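PDB 5XH8: extracellular invertase from Aspergillus kawachii, which probably hydrolyses the beta-fructofuranosidic bond of sucrose and has high transfructosylation activity, passing fructosyl units on to sugars, probably to build fructooligosaccharides such as 1-kestose. Local coordinates for residues 339-344 with 373-378; 164-169 with 205-210; 449-454 with 573-578; 536-541 with 556-561. All blocks are in the same frame, centred on the assembly; numbering follows the deposited sequence.

Interaction 1: 339-344 with 373-378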
# COMPACT_ATOMS: atom_id res chain seq x y z
N PRO A 339 -29.67 -13.37 -27.00
CA PRO A 339 -30.01 -13.00 -25.64
C PRO A 339 -28.72 -12.56 -24.90
O PRO A 339 -27.63 -12.48 -25.52
CB PRO A 339 -30.56 -14.30 -25.07
CG PRO A 339 -29.76 -15.34 -25.74
CD PRO A 339 -29.47 -14.83 -27.12
N ASP A 340 -28.84 -12.27 -23.60
CA ASP A 340 -27.65 -11.99 -22.76
C ASP A 340 -26.69 -13.18 -22.89
O ASP A 340 -27.10 -14.34 -22.88
CB ASP A 340 -28.01 -11.84 -21.29
CG ASP A 340 -28.88 -10.63 -20.99
OD1 ASP A 340 -28.91 -9.62 -21.71
OD2 ASP A 340 -29.53 -10.72 -19.93
N ARG A 341 -25.40 -12.88 -23.04
CA ARG A 341 -24.38 -13.92 -23.22
C ARG A 341 -23.24 -13.71 -22.26
O ARG A 341 -23.13 -12.64 -21.68
CB ARG A 341 -23.87 -13.89 -24.66
CG ARG A 341 -24.88 -14.41 -25.66
CD ARG A 341 -24.35 -14.36 -27.06
NE ARG A 341 -24.33 -13.00 -27.60
CZ ARG A 341 -23.82 -12.68 -28.79
NH1 ARG A 341 -23.25 -13.60 -29.56
NH2 ARG A 341 -23.88 -11.43 -29.21
N PHE A 342 -22.44 -14.75 -22.07
CA PHE A 342 -21.14 -14.66 -21.46
C PHE A 342 -20.10 -15.08 -22.51
O PHE A 342 -20.03 -16.26 -22.89
CB PHE A 342 -21.03 -15.53 -20.21
CG PHE A 342 -19.75 -15.30 -19.45
CD1 PHE A 342 -19.66 -14.24 -18.55
CD2 PHE A 342 -18.64 -16.10 -19.65
CE1 PHE A 342 -18.48 -14.00 -17.86
CE2 PHE A 342 -17.46 -15.87 -18.97
CZ PHE A 342 -17.37 -14.81 -18.09
N ILE A 343 -19.32 -14.11 -22.97
CA ILE A 343 -18.33 -14.32 -24.03
C ILE A 343 -16.96 -14.44 -23.35
O ILE A 343 -16.57 -13.53 -22.61
CB ILE A 343 -18.33 -13.15 -25.01
CG1 ILE A 343 -19.76 -12.87 -25.55
CG2 ILE A 343 -17.30 -13.36 -26.13
CD1 ILE A 343 -20.45 -14.06 -26.21
N SER A 344 -16.26 -15.55 -23.60
CA SER A 344 -14.92 -15.79 -23.08
C SER A 344 -13.87 -15.88 -24.21
O SER A 344 -14.06 -16.59 -25.23
CB SER A 344 -14.89 -17.11 -22.32
OG SER A 344 -13.67 -17.25 -21.63
N PRO A 373 -13.77 -15.78 -29.86
CA PRO A 373 -14.69 -15.57 -28.74
C PRO A 373 -15.62 -16.75 -28.63
O PRO A 373 -16.11 -17.24 -29.67
CB PRO A 373 -15.47 -14.31 -29.15
CG PRO A 373 -15.30 -14.20 -30.64
CD PRO A 373 -13.93 -14.77 -30.91
N ARG A 374 -15.88 -17.21 -27.41
CA ARG A 374 -16.73 -18.37 -27.17
C ARG A 374 -17.94 -17.99 -26.30
O ARG A 374 -17.80 -17.29 -25.28
CB ARG A 374 -15.96 -19.49 -26.51
CG ARG A 374 -14.90 -20.09 -27.41
CD ARG A 374 -13.96 -21.05 -26.74
NE ARG A 374 -12.95 -21.47 -27.72
CZ ARG A 374 -11.89 -22.23 -27.48
NH1 ARG A 374 -11.64 -22.71 -26.27
NH2 ARG A 374 -11.07 -22.53 -28.47
N GLU A 375 -19.12 -18.42 -26.74
CA GLU A 375 -20.35 -18.39 -25.93
C GLU A 375 -20.32 -19.55 -24.95
O GLU A 375 -20.00 -20.68 -25.32
CB GLU A 375 -21.61 -18.46 -26.82
CG GLU A 375 -21.88 -17.17 -27.54
CD GLU A 375 -23.06 -17.25 -28.50
OE1 GLU A 375 -23.92 -18.09 -28.26
OE2 GLU A 375 -23.15 -16.45 -29.46
N LEU A 376 -20.58 -19.23 -23.67
CA LEU A 376 -20.74 -20.24 -22.64
C LEU A 376 -22.21 -20.30 -22.21
O LEU A 376 -22.88 -19.25 -22.07
CB LEU A 376 -19.84 -19.95 -21.44
CG LEU A 376 -18.34 -19.83 -21.71
CD1 LEU A 376 -17.62 -19.74 -20.37
CD2 LEU A 376 -17.78 -20.96 -22.54
N ARG A 377 -22.71 -21.52 -22.04
CA ARG A 377 -24.12 -21.75 -21.63
C ARG A 377 -24.25 -23.12 -20.99
O ARG A 377 -23.34 -23.94 -21.09
CB ARG A 377 -25.08 -21.62 -22.83
CG ARG A 377 -25.02 -22.76 -23.84
CD ARG A 377 -25.84 -22.47 -25.09
NE ARG A 377 -25.89 -23.60 -26.02
CZ ARG A 377 -26.62 -24.72 -25.87
NH1 ARG A 377 -27.37 -24.93 -24.77
NH2 ARG A 377 -26.56 -25.67 -26.80
N VAL A 378 -25.39 -23.37 -20.35
CA VAL A 378 -25.64 -24.71 -19.80
C VAL A 378 -26.07 -25.60 -20.96
O VAL A 378 -26.97 -25.23 -21.70
CB VAL A 378 -26.71 -24.71 -18.67
CG1 VAL A 378 -26.86 -26.11 -18.10
CG2 VAL A 378 -26.30 -23.76 -17.56
O HOH W 1 -23.21 -17.14 -23.60
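S344 and R374 form the tight end of this antiparallel strand pairing. The N-H of S344 reaches R374 O at 2.9 Å, and R374 N returns a bond to S344 O. I343, facing E375 as a non-hydrogen-bonded pair, adds a CA-H...O contact from its CA to R374 O at 3.3 Å. Its two branches part: CG2 lies against CB of P373 at 3.7 Å, while chi1 of -53° swings CG1 beside the backbone N, and CD1 then rests alongside CG of E375.

Toward F342 the pairing loosens: L376 N still bonds F342 O at 3.1 Å, but a water and side chains then take over. That water accepts from F342 N and probably donates to L376 O. R341, bent at chi3 (-75°), brings NH1 to OE2 of E375 at 2.9 Å; the bond lies in the guanidinium plane but meets the carboxylate from above, the two planes being 86° apart. This salt bridge belongs to a wider charge cluster: E421 also pairs with R341, and R420 with E375. On the side of the sheet that carries F342 and L376, CD1 of L376 touches the edge of the F342 ring at CD2, 3.8 Å away.

The pair lies in the sheet of the family 32 catalytic propeller, between strands 318-326 and 408-418, with F342 stacked on F253 of strand 250-255. R374 extends away to D313 and E552, the latter in the C-terminal domain.

Interaction 2: 164-169 with 205-210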
# COMPACT_ATOMS: atom_id res chain seq x y z
N TYR A 164 -2.12 -13.00 6.03
CA TYR A 164 -2.22 -14.12 5.08
C TYR A 164 -0.92 -14.21 4.29
O TYR A 164 -0.43 -13.20 3.78
CB TYR A 164 -3.39 -13.93 4.13
CG TYR A 164 -4.75 -14.33 4.68
CD1 TYR A 164 -5.03 -14.32 6.06
CD2 TYR A 164 -5.78 -14.71 3.81
CE1 TYR A 164 -6.29 -14.67 6.55
CE2 TYR A 164 -7.05 -15.06 4.30
CZ TYR A 164 -7.30 -15.04 5.67
OH TYR A 164 -8.54 -15.39 6.17
N ASN A 165 -0.35 -15.41 4.23
CA ASN A 165 0.88 -15.68 3.51
C ASN A 165 0.49 -16.22 2.13
O ASN A 165 0.44 -17.45 1.87
CB ASN A 165 1.70 -16.68 4.32
CG ASN A 165 3.03 -17.00 3.66
OD1 ASN A 165 3.48 -16.33 2.74
ND2 ASN A 165 3.67 -18.03 4.15
N VAL A 166 0.14 -15.29 1.25
CA VAL A 166 -0.35 -15.64 -0.08
C VAL A 166 0.72 -16.17 -1.05
O VAL A 166 1.87 -15.75 -0.99
CB VAL A 166 -1.07 -14.45 -0.74
CG1 VAL A 166 -2.32 -14.10 0.05
CG2 VAL A 166 -0.12 -13.26 -0.91
N THR A 167 0.32 -17.08 -1.94
CA THR A 167 1.12 -17.50 -3.08
C THR A 167 1.08 -16.47 -4.22
O THR A 167 2.02 -16.38 -5.02
CB THR A 167 0.63 -18.83 -3.67
OG1 THR A 167 -0.79 -18.81 -3.82
CG2 THR A 167 1.06 -20.01 -2.77
N ALA A 168 -0.05 -15.76 -4.28
CA ALA A 168 -0.42 -14.82 -5.31
C ALA A 168 -1.67 -14.12 -4.83
O ALA A 168 -2.46 -14.68 -4.03
CB ALA A 168 -0.74 -15.53 -6.62
N PHE A 169 -1.88 -12.90 -5.34
CA PHE A 169 -3.02 -12.07 -4.97
C PHE A 169 -3.33 -11.05 -6.07
O PHE A 169 -2.99 -9.87 -5.97
CB PHE A 169 -2.72 -11.39 -3.63
CG PHE A 169 -3.91 -10.71 -3.02
CD1 PHE A 169 -4.94 -11.45 -2.49
CD2 PHE A 169 -3.96 -9.35 -2.92
CE1 PHE A 169 -6.04 -10.83 -1.93
CE2 PHE A 169 -5.04 -8.71 -2.35
CZ PHE A 169 -6.09 -9.46 -1.84
N ALA A 205 -6.87 -20.68 -3.99
CA ALA A 205 -8.11 -20.06 -3.54
C ALA A 205 -8.55 -18.86 -4.36
O ALA A 205 -7.73 -18.21 -5.02
CB ALA A 205 -7.97 -19.64 -2.08
N GLN A 206 -9.85 -18.59 -4.30
CA GLN A 206 -10.41 -17.32 -4.67
C GLN A 206 -10.82 -16.61 -3.40
O GLN A 206 -11.60 -17.15 -2.57
CB GLN A 206 -11.63 -17.50 -5.56
CG GLN A 206 -11.32 -18.11 -6.91
CD GLN A 206 -12.54 -18.15 -7.81
OE1 GLN A 206 -13.65 -17.78 -7.42
NE2 GLN A 206 -12.33 -18.58 -9.04
N PHE A 207 -10.31 -15.39 -3.26
CA PHE A 207 -10.67 -14.50 -2.18
C PHE A 207 -11.81 -13.62 -2.65
O PHE A 207 -11.67 -12.95 -3.68
CB PHE A 207 -9.46 -13.64 -1.81
CG PHE A 207 -8.23 -14.43 -1.48
CD1 PHE A 207 -8.05 -14.97 -0.20
CD2 PHE A 207 -7.27 -14.66 -2.44
CE1 PHE A 207 -6.92 -15.71 0.10
CE2 PHE A 207 -6.14 -15.39 -2.15
CZ PHE A 207 -5.97 -15.92 -0.88
N LEU A 208 -12.92 -13.60 -1.90
CA LEU A 208 -14.16 -12.94 -2.32
C LEU A 208 -14.35 -11.65 -1.55
O LEU A 208 -14.09 -11.62 -0.34
CB LEU A 208 -15.37 -13.87 -2.12
CG LEU A 208 -16.77 -13.34 -2.51
CD1 LEU A 208 -16.87 -13.09 -4.01
CD2 LEU A 208 -17.87 -14.30 -2.04
N TYR A 209 -14.79 -10.60 -2.25
CA TYR A 209 -15.07 -9.30 -1.66
C TYR A 209 -16.37 -8.72 -2.18
O TYR A 209 -16.80 -9.05 -3.28
CB TYR A 209 -13.95 -8.28 -2.01
CG TYR A 209 -12.59 -8.61 -1.47
CD1 TYR A 209 -11.80 -9.58 -2.08
CD2 TYR A 209 -12.08 -7.97 -0.35
CE1 TYR A 209 -10.56 -9.91 -1.58
CE2 TYR A 209 -10.84 -8.28 0.15
CZ TYR A 209 -10.08 -9.24 -0.48
OH TYR A 209 -8.85 -9.58 0.01
N ARG A 210 -16.96 -7.79 -1.43
CA ARG A 210 -18.06 -6.99 -1.98
C ARG A 210 -17.78 -5.53 -1.74
O ARG A 210 -17.11 -5.19 -0.77
CB ARG A 210 -19.41 -7.39 -1.37
CG ARG A 210 -19.62 -7.08 0.10
CD ARG A 210 -21.03 -7.48 0.53
NE ARG A 210 -21.14 -7.40 1.97
CZ ARG A 210 -22.18 -7.81 2.71
NH1 ARG A 210 -23.25 -8.38 2.17
NH2 ARG A 210 -22.12 -7.66 4.02
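The rings of F169 and F207 meet in an offset edge-to-face pair, the edge of F169 directed to the face of F207, with centroids 5.7 Å apart and planes at 64°. Within this pair CD1 of F169 comes nearest, 4.0 Å from F207 CD2. Farther round the F169 rim, CZ meets the hydroxyl oxygen of Y209 at 3.3 Å; OH lies in the plane of the F169 ring, at its edge, the two side chains arriving from opposite directions. Y164 offers its own edge: CD2 sits 4.0 Å from F207 CE1 as the two side chains run antiparallel alongside one another. A methyl of V166, CG1, adds to the surround at 4.2 Å from F207 CZ.

F207 is thus the hub, touched at CD2, CE1 and CZ by three side chains of 164-169. The torsion of F169 explains its part: with CG turned anti to the backbone N (chi1 -169°), the ring swings across toward 205-210, although the CB of F169 does not aim there. The backbones stay well apart, 8.5 Å between the CA atoms of F169 and F207, because strand 191-199 lies between 166-176 and 203-211 in the four-stranded antiparallel propeller blade. I195 of that middle strand packs against F169 and Y209, and Y221 of the last strand against F207 and Y164.

Contact across the middle strand is therefore made by rings, a methyl group and the hydroxyl of Y209, which meets ring carbons. Between these two segments the attraction is dispersive and aromatic, while backbone hydrogen bonding is left to strand 191-199.

Interaction 3: 449-454 with 573-578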
# COMPACT_ATOMS: atom_id res chain seq x y z
N ARG A 449 -11.41 -32.83 -53.29
CA ARG A 449 -11.02 -31.42 -53.32
C ARG A 449 -10.54 -30.95 -51.93
O ARG A 449 -11.12 -31.31 -50.91
CB ARG A 449 -12.18 -30.59 -53.79
CG ARG A 449 -11.83 -29.15 -54.06
CD ARG A 449 -13.10 -28.37 -54.28
NE ARG A 449 -12.85 -26.94 -54.23
CZ ARG A 449 -13.79 -26.02 -54.41
NH1 ARG A 449 -15.05 -26.38 -54.65
NH2 ARG A 449 -13.48 -24.73 -54.35
N SER A 450 -9.47 -30.18 -51.91
CA SER A 450 -8.92 -29.64 -50.68
C SER A 450 -8.91 -28.14 -50.84
O SER A 450 -8.94 -27.64 -51.98
CB SER A 450 -7.51 -30.16 -50.45
OG SER A 450 -7.51 -31.47 -49.93
N PRO A 451 -8.88 -27.40 -49.70
CA PRO A 451 -8.69 -25.96 -49.78
C PRO A 451 -7.34 -25.65 -50.39
O PRO A 451 -6.41 -26.42 -50.22
CB PRO A 451 -8.74 -25.49 -48.31
CG PRO A 451 -8.48 -26.70 -47.50
CD PRO A 451 -9.04 -27.85 -48.29
N SER A 452 -7.26 -24.55 -51.09
CA SER A 452 -6.01 -24.10 -51.66
C SER A 452 -5.30 -23.09 -50.76
O SER A 452 -4.26 -22.57 -51.16
CB SER A 452 -6.28 -23.45 -53.02
OG SER A 452 -7.13 -22.34 -52.84
N GLU A 453 -5.85 -22.77 -49.59
CA GLU A 453 -5.10 -21.96 -48.61
C GLU A 453 -5.33 -22.44 -47.19
O GLU A 453 -6.22 -23.24 -46.93
CB GLU A 453 -5.40 -20.46 -48.76
CG GLU A 453 -6.83 -20.06 -48.46
CD GLU A 453 -7.06 -18.56 -48.47
OE1 GLU A 453 -6.09 -17.76 -48.56
OE2 GLU A 453 -8.23 -18.16 -48.37
N LYS A 454 -4.50 -21.93 -46.27
CA LYS A 454 -4.47 -22.42 -44.90
C LYS A 454 -5.45 -21.62 -43.98
O LYS A 454 -5.13 -21.31 -42.82
CB LYS A 454 -3.03 -22.35 -44.39
CG LYS A 454 -2.03 -23.13 -45.23
CD LYS A 454 -0.63 -23.08 -44.64
CE LYS A 454 0.37 -23.77 -45.57
NZ LYS A 454 1.76 -23.69 -45.05
N THR A 573 -1.64 -27.85 -47.85
CA THR A 573 -3.05 -27.51 -47.73
C THR A 573 -4.02 -28.68 -47.96
O THR A 573 -5.24 -28.47 -47.94
CB THR A 573 -3.40 -26.39 -48.72
OG1 THR A 573 -3.16 -26.85 -50.05
CG2 THR A 573 -2.57 -25.14 -48.47
N ASN A 574 -3.51 -29.89 -48.18
CA ASN A 574 -4.36 -31.03 -48.53
C ASN A 574 -4.97 -31.65 -47.29
O ASN A 574 -4.37 -31.64 -46.20
CB ASN A 574 -3.60 -32.10 -49.33
CG ASN A 574 -3.13 -31.59 -50.68
OD1 ASN A 574 -1.94 -31.42 -50.92
ND2 ASN A 574 -4.07 -31.28 -51.55
N ILE A 575 -6.16 -32.21 -47.49
CA ILE A 575 -6.92 -32.85 -46.43
C ILE A 575 -7.27 -34.28 -46.84
O ILE A 575 -7.65 -34.51 -47.97
CB ILE A 575 -8.22 -32.06 -46.15
CG1 ILE A 575 -7.88 -30.67 -45.60
CG2 ILE A 575 -9.11 -32.83 -45.17
CD1 ILE A 575 -9.09 -29.77 -45.41
N SER A 576 -7.18 -35.21 -45.90
CA SER A 576 -7.53 -36.60 -46.13
C SER A 576 -8.30 -37.17 -44.96
O SER A 576 -8.06 -36.76 -43.81
CB SER A 576 -6.27 -37.43 -46.32
OG SER A 576 -5.56 -36.94 -47.43
N PHE A 577 -9.19 -38.14 -45.24
CA PHE A 577 -9.75 -39.01 -44.19
C PHE A 577 -8.59 -39.80 -43.62
O PHE A 577 -7.62 -40.09 -44.33
CB PHE A 577 -10.80 -39.99 -44.74
CG PHE A 577 -11.99 -39.33 -45.37
CD1 PHE A 577 -13.07 -38.95 -44.60
CD2 PHE A 577 -12.02 -39.08 -46.73
CE1 PHE A 577 -14.16 -38.32 -45.18
CE2 PHE A 577 -13.11 -38.45 -47.32
CZ PHE A 577 -14.18 -38.07 -46.54
N PHE A 578 -8.68 -40.13 -42.34
CA PHE A 578 -7.68 -40.96 -41.70
C PHE A 578 -8.39 -41.96 -40.80
O PHE A 578 -9.34 -41.61 -40.11
CB PHE A 578 -6.71 -40.12 -40.86
CG PHE A 578 -6.00 -40.92 -39.80
CD1 PHE A 578 -4.93 -41.74 -40.14
CD2 PHE A 578 -6.42 -40.89 -38.48
CE1 PHE A 578 -4.27 -42.49 -39.17
CE2 PHE A 578 -5.77 -41.63 -37.51
CZ PHE A 578 -4.69 -42.43 -37.85
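P451 and I575 cross at about a right angle, CD of the proline ring pressed on CD1 of I575. At 3.5 Å this carbon pair is closer than usual van der Waals contact. S450 beside it points toward strand 574-580: with OG anti to its carbonyl carbon (chi1 -79°), the hydroxyl accepts the N-H of I575 at 2.9 Å, with an angle of 157° at the hydrogen. A serine side chain thus serves a strand amide at this place.

T573 splits its branches between two partners. OG1 makes a weak hydrogen bond of 3.3 Å to P451 O, while CG2 meets CG of K454 at 3.9 Å, the two side chains again crossing near a right angle. The extended lysine carries NZ onward to S567 OG, Y569 O and a glycerol probably left from crystallisation. Opposite S481 of strand 474-481, T573 and N574 make a classic beta bulge.

The loop between strands 444-446 and 455-463 is so fastened over the start of an inner strand in the C-terminal beta-sandwich. One sound polar bond, a weak one and one tight apolar contact imply attachment through side chains and one loop carbonyl, not beta pairing.

Interaction 4: 536-541 with 556-561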
# COMPACT_ATOMS: atom_id res chain seq x y z
N ALA A 536 -26.94 -46.42 -29.60
CA ALA A 536 -25.70 -46.22 -30.36
C ALA A 536 -24.66 -45.44 -29.55
O ALA A 536 -24.98 -44.76 -28.58
CB ALA A 536 -26.01 -45.49 -31.66
N ILE A 537 -23.40 -45.54 -29.97
CA ILE A 537 -22.38 -44.60 -29.52
C ILE A 537 -22.72 -43.25 -30.14
O ILE A 537 -23.01 -43.15 -31.33
CB ILE A 537 -20.96 -45.01 -29.92
CG1 ILE A 537 -20.60 -46.36 -29.26
CG2 ILE A 537 -19.97 -43.91 -29.51
CD1 ILE A 537 -19.21 -46.87 -29.59
N GLU A 538 -22.72 -42.22 -29.29
CA GLU A 538 -22.95 -40.83 -29.71
C GLU A 538 -22.08 -40.41 -30.90
O GLU A 538 -20.92 -40.75 -30.99
CB GLU A 538 -22.64 -39.93 -28.50
CG GLU A 538 -22.97 -38.46 -28.68
CD GLU A 538 -22.76 -37.66 -27.41
OE1 GLU A 538 -22.10 -38.13 -26.46
OE2 GLU A 538 -23.26 -36.54 -27.38
N THR A 539 -22.67 -39.66 -31.83
CA THR A 539 -21.94 -39.11 -32.97
C THR A 539 -20.89 -38.04 -32.51
O THR A 539 -21.14 -37.26 -31.59
CB THR A 539 -22.93 -38.56 -34.02
OG1 THR A 539 -23.63 -39.66 -34.62
CG2 THR A 539 -22.24 -37.78 -35.12
N LEU A 540 -19.71 -38.08 -33.13
CA LEU A 540 -18.67 -37.07 -32.93
C LEU A 540 -18.91 -35.98 -33.95
O LEU A 540 -18.72 -36.19 -35.15
CB LEU A 540 -17.28 -37.67 -33.13
CG LEU A 540 -16.09 -36.70 -33.07
CD1 LEU A 540 -16.01 -36.00 -31.71
CD2 LEU A 540 -14.79 -37.44 -33.39
N ASP A 541 -19.43 -34.86 -33.47
CA ASP A 541 -19.63 -33.66 -34.27
C ASP A 541 -18.41 -32.72 -34.16
O ASP A 541 -18.29 -31.93 -33.22
CB ASP A 541 -20.91 -32.96 -33.82
CG ASP A 541 -21.33 -31.86 -34.75
OD1 ASP A 541 -20.82 -31.80 -35.88
OD2 ASP A 541 -22.16 -31.04 -34.34
N ASN A 556 -19.03 -31.32 -30.35
CA ASN A 556 -20.28 -31.64 -29.67
C ASN A 556 -20.77 -30.51 -28.77
O ASN A 556 -21.48 -30.76 -27.79
CB ASN A 556 -20.11 -32.96 -28.89
CG ASN A 556 -19.98 -34.17 -29.81
OD1 ASN A 556 -20.85 -35.04 -29.82
ND2 ASN A 556 -18.89 -34.25 -30.56
N GLY A 557 -20.38 -29.27 -29.11
CA GLY A 557 -20.72 -28.08 -28.33
C GLY A 557 -20.25 -28.07 -26.89
O GLY A 557 -20.79 -27.29 -26.10
N ARG A 558 -19.28 -28.92 -26.55
CA ARG A 558 -18.79 -29.06 -25.18
C ARG A 558 -17.29 -29.34 -25.06
O ARG A 558 -16.82 -29.68 -23.99
CB ARG A 558 -19.58 -30.16 -24.45
CG ARG A 558 -19.36 -31.57 -24.98
CD ARG A 558 -20.50 -32.49 -24.53
NE ARG A 558 -20.16 -33.92 -24.66
CZ ARG A 558 -20.83 -34.83 -25.37
NH1 ARG A 558 -21.93 -34.52 -26.06
NH2 ARG A 558 -20.40 -36.09 -25.38
N PHE A 559 -16.54 -29.20 -26.13
CA PHE A 559 -15.13 -29.56 -26.14
C PHE A 559 -14.39 -28.56 -26.99
O PHE A 559 -14.86 -28.20 -28.06
CB PHE A 559 -14.94 -30.94 -26.73
CG PHE A 559 -13.52 -31.35 -26.86
CD1 PHE A 559 -12.79 -31.06 -28.01
CD2 PHE A 559 -12.90 -32.03 -25.84
CE1 PHE A 559 -11.46 -31.44 -28.12
CE2 PHE A 559 -11.58 -32.42 -25.94
CZ PHE A 559 -10.86 -32.14 -27.10
N ALA A 560 -13.23 -28.13 -26.49
CA ALA A 560 -12.31 -27.29 -27.27
C ALA A 560 -10.86 -27.63 -26.98
O ALA A 560 -10.49 -27.77 -25.81
CB ALA A 560 -12.56 -25.81 -27.04
N LEU A 561 -10.06 -27.74 -28.04
CA LEU A 561 -8.63 -28.00 -27.96
C LEU A 561 -7.92 -27.17 -29.04
O LEU A 561 -8.22 -27.32 -30.23
CB LEU A 561 -8.35 -29.48 -28.20
CG LEU A 561 -6.89 -29.94 -28.37
CD1 LEU A 561 -6.03 -29.59 -27.19
CD2 LEU A 561 -6.84 -31.44 -28.57
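E538 and R558 supply the ionic part, a two-pronged end-on salt bridge. NH1 of R558 bonds OE2 of E538 at 2.8 Å and almost straight (176°), while NH2 bonds OE1 at 2.9 Å. Both oxygens lie near the guanidinium plane, but the carboxylate is tilted 31° against it: OE2 is met on its syn side and OE1 from above. Both partners reach out to meet. E538 runs extended from a chi1 of -173°, and R558 starts with CG between its backbone N and carbonyl carbon, then extends to NE. Two bonds fix the rotation of each flat group. Each is also tied elsewhere, R558 NH2 to R525 O and E538 OE1 to F527 N.

A backbone hydrogen bond comes next: N556 N donates to D541 O at 3.0 Å. The side chain of N556 projects on toward the backbone of T539 and D541, its amide plane 86° from the E538 carboxylate.

Van der Waals contact is slight: L540 CD1 and D541 CB lie beside the N556 side chain, that of L540 roughly at a right angle to it. The carboxylate of D541 is held by Q461.

The contact lies on the C-terminal domain, where strand 534-547 pairs with 550-555 and that strand in turn with 559-564. N556 and G557 form the turn leading out of 550-555, and R558 with F559 opposite A555 makes a classic beta bulge. The R558 side chain packs on L379 and I381 of strand 366-385, bringing the turn against the catalytic domain.

Overall arrangement
Interactions 1 and 2 are buried in the N-terminal propeller, interaction 3 is partly buried and interaction 4 is a surface contact, both in the C-terminal domain. Interaction 1 joins neighbouring strands by backbone bonds and buried ions; interaction 2 spans a blade across an intervening strand and relies on rings. In interactions 3 and 4 turns and loops meet strands, through a serine hydroxyl in the first and a paired salt bridge in the second. Interactions 1 and 4 touch at the domain interface, R374 NH1 lying 3.3 Å from A560 CB. Interactions 2 and 3 are the farthest apart, about 49 Å between centres, on opposite sides of the chain's centre.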